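Local coordinates for Adenylate/guanylate cyclase/hydrolase, alpha/beta fold family (Ruegeria pomeroyi, PDB 3MR7), which probably makes a cyclic nucleotide through this cyclase catalytic domain, one piece of a longer protein that also has an alpha/beta-hydrolase family region, at residues A[76-81]-A[96-101]; A[100-105]-A[135-140]; A[129-134]-A[167-172]. All coordinates share one frame; numbering follows the deposited sequence.

Interaction 1 of 3, residues A[76-81]-A[96-101]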
ATOM      1  N   GLU A  76      -0.906 -19.285   8.494  1.00 49.86           N
ATOM      2  CA  GLU A  76       0.137 -19.773   9.396  1.00 44.63           C
ATOM      3  C   GLU A  76       1.083 -18.654   9.757  1.00 53.48           C
ATOM      4  O   GLU A  76       1.382 -18.410  10.936  1.00 59.90           O
ATOM      5  CB  GLU A  76       0.937 -20.891   8.738  1.00 45.27           C
ATOM      6  CG  GLU A  76       1.856 -21.640   9.695  1.00 62.49           C
ATOM      7  CD  GLU A  76       2.811 -22.643   8.999  1.00117.33           C
ATOM      8  OE1 GLU A  76       2.481 -23.146   7.894  1.00120.87           O
ATOM      9  OE2 GLU A  76       3.895 -22.933   9.570  1.00108.44           O
ATOM     10  N   ILE A  77       1.560 -17.986   8.715  1.00 44.26           N
ATOM     11  CA  ILE A  77       2.370 -16.796   8.851  1.00 46.19           C
ATOM     12  C   ILE A  77       1.726 -15.645   9.652  1.00 53.04           C
ATOM     13  O   ILE A  77       2.306 -15.176  10.619  1.00 58.55           O
ATOM     14  CB  ILE A  77       2.762 -16.289   7.466  1.00 44.24           C
ATOM     15  CG1 ILE A  77       3.582 -17.360   6.755  1.00 40.16           C
ATOM     16  CG2 ILE A  77       3.544 -14.966   7.573  1.00 41.54           C
ATOM     17  CD1 ILE A  77       4.032 -16.967   5.374  1.00 34.18           C
ATOM     18  N   GLN A  78       0.539 -15.198   9.242  1.00 48.87           N
ATOM     19  CA  GLN A  78      -0.127 -14.069   9.867  1.00 42.89           C
ATOM     20  C   GLN A  78      -0.519 -14.335  11.318  1.00 44.79           C
ATOM     21  O   GLN A  78      -0.399 -13.465  12.160  1.00 52.73           O
ATOM     22  CB  GLN A  78      -1.346 -13.650   9.049  1.00 38.85           C
ATOM     23  CG  GLN A  78      -1.000 -13.149   7.684  1.00 40.32           C
ATOM     24  CD  GLN A  78      -0.069 -11.938   7.750  1.00 55.41           C
ATOM     25  OE1 GLN A  78       1.012 -12.006   8.351  1.00 49.19           O
ATOM     26  NE2 GLN A  78      -0.486 -10.818   7.129  1.00 45.87           N
ATOM     27  N   GLN A  79      -0.967 -15.540  11.623  1.00 45.68           N
ATOM     28  CA  GLN A  79      -1.255 -15.892  13.013  1.00 44.07           C
ATOM     29  C   GLN A  79      -0.024 -15.972  13.929  1.00 51.42           C
ATOM     30  O   GLN A  79      -0.117 -15.689  15.135  1.00 54.68           O
ATOM     31  CB  GLN A  79      -2.031 -17.194  13.087  1.00 39.96           C
ATOM     32  CG  GLN A  79      -3.437 -17.106  12.521  1.00 45.85           C
ATOM     33  CD  GLN A  79      -3.970 -18.474  12.179  1.00 61.45           C
ATOM     34  OE1 GLN A  79      -3.269 -19.479  12.326  1.00 70.14           O
ATOM     35  NE2 GLN A  79      -5.207 -18.529  11.721  1.00 66.46           N
ATOM     36  N   ALA A  80       1.124 -16.358  13.376  1.00 40.89           N
ATOM     37  CA  ALA A  80       2.313 -16.443  14.196  1.00 42.39           C
ATOM     38  C   ALA A  80       2.826 -15.019  14.426  1.00 54.73           C
ATOM     39  O   ALA A  80       3.372 -14.688  15.484  1.00 55.67           O
ATOM     40  CB  ALA A  80       3.361 -17.292  13.525  1.00 30.89           C
HETATM   41  N   MSE A  81       2.634 -14.174  13.428  1.00 47.67           N
HETATM   42  CA  MSE A  81       3.142 -12.823  13.517  1.00 50.18           C
HETATM   43  C   MSE A  81       2.355 -12.062  14.544  1.00 55.23           C
HETATM   44  O   MSE A  81       2.906 -11.178  15.197  1.00 59.64           O
HETATM   45  CB  MSE A  81       3.095 -12.108  12.171  1.00 39.75           C
HETATM   46  CG  MSE A  81       4.138 -12.632  11.210  1.00 37.49           C
HETATM   47 SE   MSE A  81       5.941 -12.056  11.740  0.84 62.51          SE
HETATM   48  CE  MSE A  81       5.812 -10.189  11.163  1.00 57.68           C
ATOM     49  N   TYR A  96       3.162  -8.019   8.083  1.00 38.86           N
ATOM     50  CA  TYR A  96       3.124  -8.232   6.649  1.00 40.27           C
ATOM     51  C   TYR A  96       1.723  -7.966   6.049  1.00 45.47           C
ATOM     52  O   TYR A  96       0.731  -7.941   6.776  1.00 47.39           O
ATOM     53  CB  TYR A  96       3.622  -9.628   6.353  1.00 33.68           C
ATOM     54  CG  TYR A  96       5.077  -9.815   6.720  1.00 41.72           C
ATOM     55  CD1 TYR A  96       6.087  -9.258   5.948  1.00 53.12           C
ATOM     56  CD2 TYR A  96       5.440 -10.550   7.833  1.00 41.69           C
ATOM     57  CE1 TYR A  96       7.414  -9.433   6.282  1.00 52.19           C
ATOM     58  CE2 TYR A  96       6.736 -10.726   8.177  1.00 43.70           C
ATOM     59  CZ  TYR A  96       7.734 -10.178   7.408  1.00 51.47           C
ATOM     60  OH  TYR A  96       9.054 -10.371   7.783  1.00 54.17           O
ATOM     61  N   ARG A  97       1.659  -7.703   4.743  1.00 46.94           N
ATOM     62  CA  ARG A  97       0.389  -7.702   3.989  1.00 47.95           C
ATOM     63  C   ARG A  97       0.453  -8.896   3.050  1.00 54.25           C
ATOM     64  O   ARG A  97       1.532  -9.239   2.574  1.00 56.90           O
ATOM     65  CB  ARG A  97       0.221  -6.410   3.169  1.00 38.95           C
ATOM     66  CG  ARG A  97      -0.126  -5.170   3.982  1.00 40.89           C
ATOM     67  CD  ARG A  97      -0.527  -4.083   3.060  1.00 46.09           C
ATOM     68  NE  ARG A  97       0.515  -3.934   2.071  1.00 56.67           N
ATOM     69  CZ  ARG A  97       1.470  -3.023   2.153  1.00 56.58           C
ATOM     70  NH1 ARG A  97       1.458  -2.168   3.160  1.00 52.58           N
ATOM     71  NH2 ARG A  97       2.431  -2.967   1.237  1.00 46.15           N
ATOM     72  N   ILE A  98      -0.668  -9.555   2.783  1.00 46.23           N
ATOM     73  CA  ILE A  98      -0.616 -10.700   1.875  1.00 43.53           C
ATOM     74  C   ILE A  98      -1.797 -10.750   0.962  1.00 45.42           C
ATOM     75  O   ILE A  98      -2.914 -10.546   1.391  1.00 52.04           O
ATOM     76  CB  ILE A  98      -0.518 -12.031   2.616  1.00 48.62           C
ATOM     77  CG1 ILE A  98       0.780 -12.084   3.429  1.00 44.08           C
ATOM     78  CG2 ILE A  98      -0.582 -13.188   1.629  1.00 51.62           C
ATOM     79  CD1 ILE A  98       0.828 -13.179   4.453  1.00 37.65           C
ATOM     80  N   GLY A  99      -1.521 -10.982  -0.314  1.00 46.71           N
ATOM     81  CA  GLY A  99      -2.541 -11.209  -1.325  1.00 47.16           C
ATOM     82  C   GLY A  99      -2.372 -12.575  -1.978  1.00 49.80           C
ATOM     83  O   GLY A  99      -1.281 -13.109  -2.115  1.00 51.81           O
ATOM     84  N   ILE A 100      -3.475 -13.170  -2.372  1.00 54.57           N
ATOM     85  CA  ILE A 100      -3.437 -14.485  -2.982  1.00 53.13           C
ATOM     86  C   ILE A 100      -4.445 -14.480  -4.100  1.00 42.35           C
ATOM     87  O   ILE A 100      -5.523 -13.973  -3.917  1.00 43.08           O
ATOM     88  CB  ILE A 100      -3.841 -15.556  -1.981  1.00 56.98           C
ATOM     89  CG1 ILE A 100      -2.867 -15.551  -0.815  1.00 48.13           C
ATOM     90  CG2 ILE A 100      -3.851 -16.910  -2.653  1.00 64.67           C
ATOM     91  CD1 ILE A 100      -3.181 -16.552   0.214  1.00 47.81           C
ATOM     92  N   ASN A 101      -4.099 -15.020  -5.260  1.00 42.62           N
ATOM     93  CA  ASN A 101      -5.039 -15.071  -6.373  1.00 40.66           C
ATOM     94  C   ASN A 101      -4.860 -16.372  -7.144  1.00 50.05           C
ATOM     95  O   ASN A 101      -3.975 -17.151  -6.833  1.00 51.78           O
ATOM     96  CB  ASN A 101      -4.846 -13.861  -7.281  1.00 38.13           C
ATOM     97  CG  ASN A 101      -5.810 -13.850  -8.448  1.00 48.36           C
ATOM     98  OD1 ASN A 101      -6.966 -14.242  -8.312  1.00 51.09           O
ATOM     99  ND2 ASN A 101      -5.339 -13.405  -9.605  1.00 49.94           N
TER
HETATM  100  O   HOH W   1       2.082  -9.921   9.856  1.00 57.87           O
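Gln78 reaches from helix 67-84 to Tyr96 at the start of strand 96-107, and its amide serves Tyr96 O directly and Tyr96 N through a water. NE2 donates to Tyr96 O at 3.1 Å; the carbonyl lies in the plane of the amide, yet the nitrogen stands above the plane of the carbonyl, 69° out of it. OE1 accepts from a water 2.8 Å away, and this water in turn accepts from Tyr96 N. NE2 also donates to Ala131 O, its stronger partner, so the amide is held on both its nitrogen and its oxygen. An amide, carrying a donor and an acceptor at one end, suits this double role. The bend at chi2, -59°, folds the amide back over Ile98, whose CD1 meets Gln78 CD at 3.6 Å from the opposite direction. Beside these polar contacts, Met81, modelled as selenomethionine, brings its chalcogen to the edge of the Tyr96 ring, with SE 5.1 Å from the ring centroid, a Met-aromatic contact for which a long flexible side chain is well suited. The segments run nearly antiparallel, their axes 9.8 Å apart. Around them, helix 27-47 packs on Met81 through Tyr36 and on Tyr96 through Ile41, strand 4-15 brings Leu11 and Ala13 against Ile98, and Leu21 of the second subunit rests on Tyr96.

Interaction 2 of 3, residues A[100-105]-A[135-140]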
ATOM      1  N   ILE A 100      -3.475 -13.170  -2.372  1.00 54.57           N
ATOM      2  CA  ILE A 100      -3.437 -14.485  -2.982  1.00 53.13           C
ATOM      3  C   ILE A 100      -4.445 -14.480  -4.100  1.00 42.35           C
ATOM      4  O   ILE A 100      -5.523 -13.973  -3.917  1.00 43.08           O
ATOM      5  CB  ILE A 100      -3.841 -15.556  -1.981  1.00 56.98           C
ATOM      6  CG1 ILE A 100      -2.867 -15.551  -0.815  1.00 48.13           C
ATOM      7  CG2 ILE A 100      -3.851 -16.910  -2.653  1.00 64.67           C
ATOM      8  CD1 ILE A 100      -3.181 -16.552   0.214  1.00 47.81           C
ATOM      9  N   ASN A 101      -4.099 -15.020  -5.260  1.00 42.62           N
ATOM     10  CA  ASN A 101      -5.039 -15.071  -6.373  1.00 40.66           C
ATOM     11  C   ASN A 101      -4.860 -16.372  -7.144  1.00 50.05           C
ATOM     12  O   ASN A 101      -3.975 -17.151  -6.833  1.00 51.78           O
ATOM     13  CB  ASN A 101      -4.846 -13.861  -7.281  1.00 38.13           C
ATOM     14  CG  ASN A 101      -5.810 -13.850  -8.448  1.00 48.36           C
ATOM     15  OD1 ASN A 101      -6.966 -14.242  -8.312  1.00 51.09           O
ATOM     16  ND2 ASN A 101      -5.339 -13.405  -9.605  1.00 49.94           N
ATOM     17  N   ILE A 102      -5.699 -16.608  -8.144  1.00 53.68           N
ATOM     18  CA  ILE A 102      -5.538 -17.767  -9.010  1.00 45.91           C
ATOM     19  C   ILE A 102      -5.747 -17.427 -10.494  1.00 52.35           C
ATOM     20  O   ILE A 102      -6.463 -16.484 -10.839  1.00 48.20           O
ATOM     21  CB  ILE A 102      -6.439 -18.897  -8.542  1.00 47.53           C
ATOM     22  CG1 ILE A 102      -5.755 -19.653  -7.418  1.00 47.11           C
ATOM     23  CG2 ILE A 102      -6.738 -19.863  -9.659  1.00 55.46           C
ATOM     24  CD1 ILE A 102      -6.723 -20.438  -6.588  1.00 59.41           C
ATOM     25  N   GLY A 103      -5.086 -18.159 -11.378  1.00 53.60           N
ATOM     26  CA  GLY A 103      -5.267 -17.923 -12.796  1.00 57.46           C
ATOM     27  C   GLY A 103      -4.444 -18.863 -13.647  1.00 61.64           C
ATOM     28  O   GLY A 103      -3.612 -19.601 -13.127  1.00 61.43           O
ATOM     29  N   ASP A 104      -4.717 -18.867 -14.951  1.00 59.20           N
ATOM     30  CA  ASP A 104      -3.781 -19.397 -15.932  1.00 55.66           C
ATOM     31  C   ASP A 104      -2.671 -18.347 -16.083  1.00 56.82           C
ATOM     32  O   ASP A 104      -2.923 -17.228 -16.495  1.00 60.55           O
ATOM     33  CB  ASP A 104      -4.468 -19.616 -17.282  1.00 57.72           C
ATOM     34  CG  ASP A 104      -5.451 -20.789 -17.277  1.00 69.71           C
ATOM     35  OD1 ASP A 104      -5.418 -21.611 -16.341  1.00 77.55           O
ATOM     36  OD2 ASP A 104      -6.260 -20.892 -18.225  1.00 68.74           O
ATOM     37  N   ILE A 105      -1.449 -18.682 -15.703  1.00 59.41           N
ATOM     38  CA  ILE A 105      -0.348 -17.759 -15.888  1.00 62.08           C
ATOM     39  C   ILE A 105       0.740 -18.529 -16.573  1.00 67.07           C
ATOM     40  O   ILE A 105       0.713 -19.747 -16.569  1.00 72.64           O
ATOM     41  CB  ILE A 105       0.199 -17.261 -14.561  1.00 61.77           C
ATOM     42  CG1 ILE A 105       1.148 -18.285 -13.969  1.00 58.38           C
ATOM     43  CG2 ILE A 105      -0.931 -17.041 -13.593  1.00 56.88           C
ATOM     44  CD1 ILE A 105       0.425 -19.317 -13.190  1.00 61.91           C
ATOM     45  N   SER A 135      -8.602 -13.147  -3.869  1.00 39.32           N
ATOM     46  CA  SER A 135      -9.588 -12.820  -4.870  1.00 45.64           C
ATOM     47  C   SER A 135     -10.793 -13.717  -4.608  1.00 50.50           C
ATOM     48  O   SER A 135     -10.709 -14.682  -3.831  1.00 42.57           O
ATOM     49  CB  SER A 135      -9.045 -13.077  -6.262  1.00 37.86           C
ATOM     50  OG  SER A 135      -8.893 -14.476  -6.456  1.00 45.65           O
ATOM     51  N   ASP A 136     -11.895 -13.387  -5.273  1.00 47.24           N
ATOM     52  CA  ASP A 136     -13.144 -14.120  -5.194  1.00 44.85           C
ATOM     53  C   ASP A 136     -12.981 -15.540  -5.698  1.00 48.04           C
ATOM     54  O   ASP A 136     -13.564 -16.458  -5.138  1.00 44.90           O
ATOM     55  CB  ASP A 136     -14.229 -13.401  -6.007  1.00 46.31           C
ATOM     56  CG  ASP A 136     -15.587 -14.015  -5.815  1.00 50.99           C
ATOM     57  OD1 ASP A 136     -15.973 -14.189  -4.657  1.00 58.66           O
ATOM     58  OD2 ASP A 136     -16.271 -14.329  -6.806  1.00 56.11           O
ATOM     59  N   ILE A 137     -12.206 -15.729  -6.765  1.00 52.19           N
ATOM     60  CA  ILE A 137     -11.938 -17.082  -7.233  1.00 51.66           C
ATOM     61  C   ILE A 137     -11.336 -17.886  -6.072  1.00 54.96           C
ATOM     62  O   ILE A 137     -11.733 -19.039  -5.843  1.00 52.77           O
ATOM     63  CB  ILE A 137     -10.917 -17.123  -8.354  1.00 51.80           C
ATOM     64  CG1 ILE A 137     -11.379 -16.390  -9.571  1.00 59.34           C
ATOM     65  CG2 ILE A 137     -10.686 -18.504  -8.805  1.00 56.94           C
ATOM     66  CD1 ILE A 137     -10.182 -16.148 -10.486  1.00 50.85           C
ATOM     67  N   VAL A 138     -10.365 -17.305  -5.352  1.00 43.96           N
ATOM     68  CA  VAL A 138      -9.684 -18.068  -4.301  1.00 39.10           C
ATOM     69  C   VAL A 138     -10.689 -18.403  -3.237  1.00 42.32           C
ATOM     70  O   VAL A 138     -10.726 -19.514  -2.703  1.00 42.20           O
ATOM     71  CB  VAL A 138      -8.490 -17.337  -3.655  1.00 41.74           C
ATOM     72  CG1 VAL A 138      -8.156 -17.950  -2.320  1.00 20.38           C
ATOM     73  CG2 VAL A 138      -7.265 -17.401  -4.552  1.00 46.77           C
ATOM     74  N   HIS A 139     -11.548 -17.436  -2.960  1.00 45.77           N
ATOM     75  CA  HIS A 139     -12.537 -17.612  -1.906  1.00 43.22           C
ATOM     76  C   HIS A 139     -13.550 -18.713  -2.179  1.00 43.00           C
ATOM     77  O   HIS A 139     -13.922 -19.423  -1.254  1.00 44.38           O
ATOM     78  CB  HIS A 139     -13.276 -16.319  -1.612  1.00 42.14           C
ATOM     79  CG  HIS A 139     -14.180 -16.430  -0.435  1.00 48.70           C
ATOM     80  ND1 HIS A 139     -15.552 -16.549  -0.561  1.00 47.41           N
ATOM     81  CD2 HIS A 139     -13.918 -16.488   0.885  1.00 49.21           C
ATOM     82  CE1 HIS A 139     -16.081 -16.647   0.637  1.00 57.70           C
ATOM     83  NE2 HIS A 139     -15.114 -16.615   1.539  1.00 55.53           N
ATOM     84  N   GLN A 140     -13.999 -18.850  -3.426  1.00 36.21           N
ATOM     85  CA  GLN A 140     -15.040 -19.830  -3.737  1.00 41.59           C
ATOM     86  C   GLN A 140     -14.471 -21.231  -3.556  1.00 50.35           C
ATOM     87  O   GLN A 140     -15.206 -22.173  -3.264  1.00 54.05           O
ATOM     88  CB  GLN A 140     -15.595 -19.653  -5.149  1.00 33.39           C
ATOM     89  CG  GLN A 140     -16.149 -18.286  -5.438  1.00 42.37           C
ATOM     90  CD  GLN A 140     -16.937 -18.228  -6.736  1.00 59.54           C
ATOM     91  OE1 GLN A 140     -16.672 -17.375  -7.585  1.00 56.08           O
ATOM     92  NE2 GLN A 140     -17.919 -19.139  -6.899  1.00 62.30           N
TER
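Ser135 and Asn101 supply the polar core of this contact. Ser135 OG donates to Asn101 OD1 at 2.7 Å, with the hydroxyl tilted 17° from the plane of the amide carbonyl. The same OG accepts a weak bond from Val138 N at 3.4 Å, so the serine is the N-cap of the helix that starts at Asp136. With chi1 at 69° the OG lies between the backbone N and the carbonyl carbon, a position from which a small hydroxyl can serve both partners. Asn101 OD1 also takes a weak bond from Ile102 N, in its own strand, while ND2 is held by Ala116 O; donor and acceptor ends are thus both used. Replacing the asparagine by alanine is likely to leave the Ser135 hydroxyl and Ile102 N without their acceptor and Ala116 O without the amide donor, weakening the tie between strand and helix start. One backbone bond completes the polar set, from Ser135 N to Ile100 O at 3.2 Å.

The apolar part centres on Val138. Its CG2 fits against the strand between two isoleucines, 3.9 Å from Ile100 CG2 and 3.7 Å from Ile102 CD1, and these side chains meet at about a right angle. A compact branched valine suits so close an approach, the axes being only 7.0 Å apart. Farther out, near the solvent, Ile137 CG2 lies 4.3 Å from Ile102 CG2.

Helix 136-140 crosses the strand at 96°. Strands 96-107 and 132-135 are parallel neighbours in the cyclase domain, linked through strand 112-113 and helix 115-126; the contact itself is a strand end passing directly into a serine-capped helix that packs back across the neighbouring parallel strand.

Interaction 3 of 3, residues A[129-134]-A[167-172]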
ATOM      1  N   PRO A 129      -2.735  -4.315   6.984  1.00 54.43           N
ATOM      2  CA  PRO A 129      -1.529  -4.881   7.572  1.00 52.75           C
ATOM      3  C   PRO A 129      -1.897  -5.988   8.521  1.00 52.65           C
ATOM      4  O   PRO A 129      -2.832  -5.833   9.306  1.00 48.73           O
ATOM      5  CB  PRO A 129      -0.934  -3.707   8.328  1.00 48.65           C
ATOM      6  CG  PRO A 129      -1.448  -2.487   7.582  1.00 47.73           C
ATOM      7  CD  PRO A 129      -2.846  -2.865   7.222  1.00 46.54           C
ATOM      8  N   GLY A 130      -1.172  -7.097   8.415  1.00 51.59           N
ATOM      9  CA  GLY A 130      -1.407  -8.261   9.238  1.00 51.26           C
ATOM     10  C   GLY A 130      -2.513  -9.171   8.754  1.00 40.86           C
ATOM     11  O   GLY A 130      -2.750 -10.183   9.365  1.00 46.33           O
ATOM     12  N   ALA A 131      -3.162  -8.807   7.654  1.00 32.97           N
ATOM     13  CA  ALA A 131      -4.315  -9.506   7.154  1.00 38.61           C
ATOM     14  C   ALA A 131      -3.947 -10.248   5.893  1.00 39.88           C
ATOM     15  O   ALA A 131      -2.804 -10.272   5.519  1.00 42.33           O
ATOM     16  CB  ALA A 131      -5.442  -8.506   6.871  1.00 40.21           C
ATOM     17  N   ILE A 132      -4.936 -10.847   5.250  1.00 35.91           N
ATOM     18  CA  ILE A 132      -4.752 -11.562   4.012  1.00 36.70           C
ATOM     19  C   ILE A 132      -5.922 -11.218   3.094  1.00 49.73           C
ATOM     20  O   ILE A 132      -7.064 -11.369   3.491  1.00 51.82           O
ATOM     21  CB  ILE A 132      -4.855 -13.059   4.225  1.00 38.83           C
ATOM     22  CG1 ILE A 132      -3.908 -13.538   5.306  1.00 43.52           C
ATOM     23  CG2 ILE A 132      -4.571 -13.773   2.937  1.00 36.55           C
ATOM     24  CD1 ILE A 132      -3.974 -15.032   5.508  1.00 46.98           C
ATOM     25  N   CYS A 133      -5.652 -10.758   1.873  1.00 52.91           N
ATOM     26  CA  CYS A 133      -6.714 -10.510   0.893  1.00 46.90           C
ATOM     27  C   CYS A 133      -6.648 -11.543  -0.213  1.00 44.39           C
ATOM     28  O   CYS A 133      -5.581 -11.800  -0.752  1.00 46.40           O
ATOM     29  CB  CYS A 133      -6.599  -9.113   0.298  1.00 38.39           C
ATOM     30  SG  CYS A 133      -7.280  -7.839   1.337  1.00 50.59           S
ATOM     31  N   VAL A 134      -7.777 -12.150  -0.537  1.00 37.56           N
ATOM     32  CA  VAL A 134      -7.806 -13.169  -1.590  1.00 36.90           C
ATOM     33  C   VAL A 134      -8.845 -12.798  -2.624  1.00 37.68           C
ATOM     34  O   VAL A 134      -9.859 -12.169  -2.315  1.00 42.93           O
ATOM     35  CB  VAL A 134      -8.139 -14.538  -1.021  1.00 40.51           C
ATOM     36  CG1 VAL A 134      -7.446 -14.686   0.330  1.00 37.90           C
ATOM     37  CG2 VAL A 134      -9.664 -14.705  -0.866  1.00 35.71           C
ATOM     38  N   VAL A 167     -12.917  -8.766  -3.832  1.00 50.27           N
ATOM     39  CA  VAL A 167     -11.859  -9.078  -2.897  1.00 51.64           C
ATOM     40  C   VAL A 167     -12.402  -9.413  -1.509  1.00 53.01           C
ATOM     41  O   VAL A 167     -13.230  -8.687  -0.944  1.00 45.36           O
ATOM     42  CB  VAL A 167     -10.872  -7.881  -2.838  1.00 41.19           C
ATOM     43  CG1 VAL A 167      -9.874  -8.025  -1.717  1.00 34.18           C
ATOM     44  CG2 VAL A 167     -10.169  -7.727  -4.195  1.00 37.55           C
ATOM     45  N   TRP A 168     -11.934 -10.530  -0.972  1.00 47.94           N
ATOM     46  CA  TRP A 168     -12.336 -10.976   0.351  1.00 42.41           C
ATOM     47  C   TRP A 168     -11.143 -10.839   1.263  1.00 47.95           C
ATOM     48  O   TRP A 168      -9.995 -11.072   0.854  1.00 50.39           O
ATOM     49  CB  TRP A 168     -12.749 -12.434   0.297  1.00 41.23           C
ATOM     50  CG  TRP A 168     -13.942 -12.648  -0.549  1.00 46.35           C
ATOM     51  CD1 TRP A 168     -13.989 -12.694  -1.911  1.00 48.60           C
ATOM     52  CD2 TRP A 168     -15.275 -12.840  -0.092  1.00 48.90           C
ATOM     53  NE1 TRP A 168     -15.269 -12.902  -2.332  1.00 49.48           N
ATOM     54  CE2 TRP A 168     -16.084 -12.994  -1.236  1.00 52.69           C
ATOM     55  CE3 TRP A 168     -15.867 -12.914   1.181  1.00 46.27           C
ATOM     56  CZ2 TRP A 168     -17.466 -13.203  -1.151  1.00 54.25           C
ATOM     57  CZ3 TRP A 168     -17.226 -13.124   1.266  1.00 45.35           C
ATOM     58  CH2 TRP A 168     -18.020 -13.259   0.109  1.00 40.48           C
ATOM     59  N   GLN A 169     -11.413 -10.478   2.506  1.00 45.15           N
ATOM     60  CA  GLN A 169     -10.351 -10.229   3.463  1.00 39.94           C
ATOM     61  C   GLN A 169     -10.556 -10.896   4.803  1.00 43.93           C
ATOM     62  O   GLN A 169     -11.658 -10.973   5.334  1.00 53.00           O
ATOM     63  CB  GLN A 169     -10.176  -8.727   3.691  1.00 40.55           C
ATOM     64  CG  GLN A 169      -9.004  -8.374   4.592  1.00 41.17           C
ATOM     65  CD  GLN A 169      -8.860  -6.891   4.765  1.00 46.91           C
ATOM     66  OE1 GLN A 169      -9.693  -6.256   5.410  1.00 57.90           O
ATOM     67  NE2 GLN A 169      -7.809  -6.316   4.182  1.00 34.32           N
ATOM     68  N   TRP A 170      -9.456 -11.348   5.365  1.00 48.12           N
ATOM     69  CA  TRP A 170      -9.454 -11.879   6.695  1.00 48.18           C
ATOM     70  C   TRP A 170      -8.488 -11.064   7.521  1.00 52.59           C
ATOM     71  O   TRP A 170      -7.379 -10.753   7.082  1.00 50.75           O
ATOM     72  CB  TRP A 170      -8.992 -13.318   6.646  1.00 49.46           C
ATOM     73  CG  TRP A 170      -8.674 -13.871   7.976  1.00 60.19           C
ATOM     74  CD1 TRP A 170      -9.520 -14.524   8.828  1.00 63.44           C
ATOM     75  CD2 TRP A 170      -7.408 -13.838   8.616  1.00 61.71           C
ATOM     76  NE1 TRP A 170      -8.853 -14.894   9.965  1.00 58.52           N
ATOM     77  CE2 TRP A 170      -7.552 -14.486   9.859  1.00 58.04           C
ATOM     78  CE3 TRP A 170      -6.157 -13.337   8.253  1.00 54.65           C
ATOM     79  CZ2 TRP A 170      -6.506 -14.635  10.733  1.00 47.68           C
ATOM     80  CZ3 TRP A 170      -5.138 -13.475   9.112  1.00 44.33           C
ATOM     81  CH2 TRP A 170      -5.308 -14.120  10.346  1.00 48.74           C
ATOM     82  N   VAL A 171      -8.920 -10.686   8.709  1.00 51.16           N
ATOM     83  CA  VAL A 171      -8.028 -10.049   9.653  1.00 45.89           C
ATOM     84  C   VAL A 171      -7.987 -10.904  10.874  1.00 45.64           C
ATOM     85  O   VAL A 171      -8.929 -11.613  11.174  1.00 50.01           O
ATOM     86  CB  VAL A 171      -8.485  -8.641  10.069  1.00 48.71           C
ATOM     87  CG1 VAL A 171      -8.837  -7.821   8.854  1.00 45.42           C
ATOM     88  CG2 VAL A 171      -9.656  -8.723  11.027  1.00 55.57           C
ATOM     89  N   PRO A 172      -6.872 -10.855  11.582  1.00 56.36           N
ATOM     90  CA  PRO A 172      -6.765 -11.637  12.810  1.00 58.46           C
ATOM     91  C   PRO A 172      -7.777 -11.175  13.832  1.00 66.86           C
ATOM     92  O   PRO A 172      -8.298 -10.051  13.731  1.00 74.97           O
ATOM     93  CB  PRO A 172      -5.346 -11.362  13.289  1.00 43.69           C
ATOM     94  CG  PRO A 172      -4.832 -10.269  12.402  1.00 54.11           C
ATOM     95  CD  PRO A 172      -5.592 -10.278  11.155  1.00 47.39           C
TER
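Trp170 lies beside Ile132 in an antiparallel, hydrogen-bonded pair, and their backbones exchange two bonds: Ile132 N to Trp170 O at 3.1 Å and Trp170 N to Ile132 O at 3.0 Å. With CG anti to the backbone N, chi1 168°, the indole brings its six-membered ring to the isoleucine, and CE3 meets Ile132 CG1 obliquely at 3.7 Å. The broad ring suits this buried place: Pro172 N sits over one face, offset toward the rim, and Leu75 of helix 67-84 and the ring of Phe150 also lie against it.

Val134 repeats the bonding with Trp168, the donor Val134 N lying 2.8 Å from Trp168 O. Its CG2 packs on Trp168 CB at 4.0 Å, while the indole itself leads away, NE1 hydrogen-bonded to Asp136 OD1 and the ring stacking on His139.

Cys133, on the other face of the sheet, forms a non-hydrogen-bonded pair with Gln169. Its small SG rests 3.7 Å from Gln169 CG, and its CB touches Val167.

The peptide groups thus tie strand 132-134 to strand 167-170, while the apolar residues Ile132, Val134, Trp168 and Trp170 share one face. The register rests on the main chain, and the side chains add apolar contacts on both faces.

Strand 96-107 serves interactions 1 and 2 along successive, overlapping stretches, and strand 132-135 lies parallel beside it, bringing interaction 3 onto the same sheet. All three are largely buried. Interaction 1 is the most central, about 6 Å from the chain's centre; interaction 2, at about 12 Å, reaches the surface through Ile137. A glutamine amide, water and a Met-aromatic contact join helix to sheet in 1, a serine-asparagine bond, a main-chain bond and aliphatic packing in 2, whereas interaction 3 is strand-to-strand pairing held by main-chain bonds. Direct bonds connect them: Tyr96 O with Gly130 N and Ile98 O with Cys133 N between 1 and 3, Ile100 N with Cys133 O between 2 and 3.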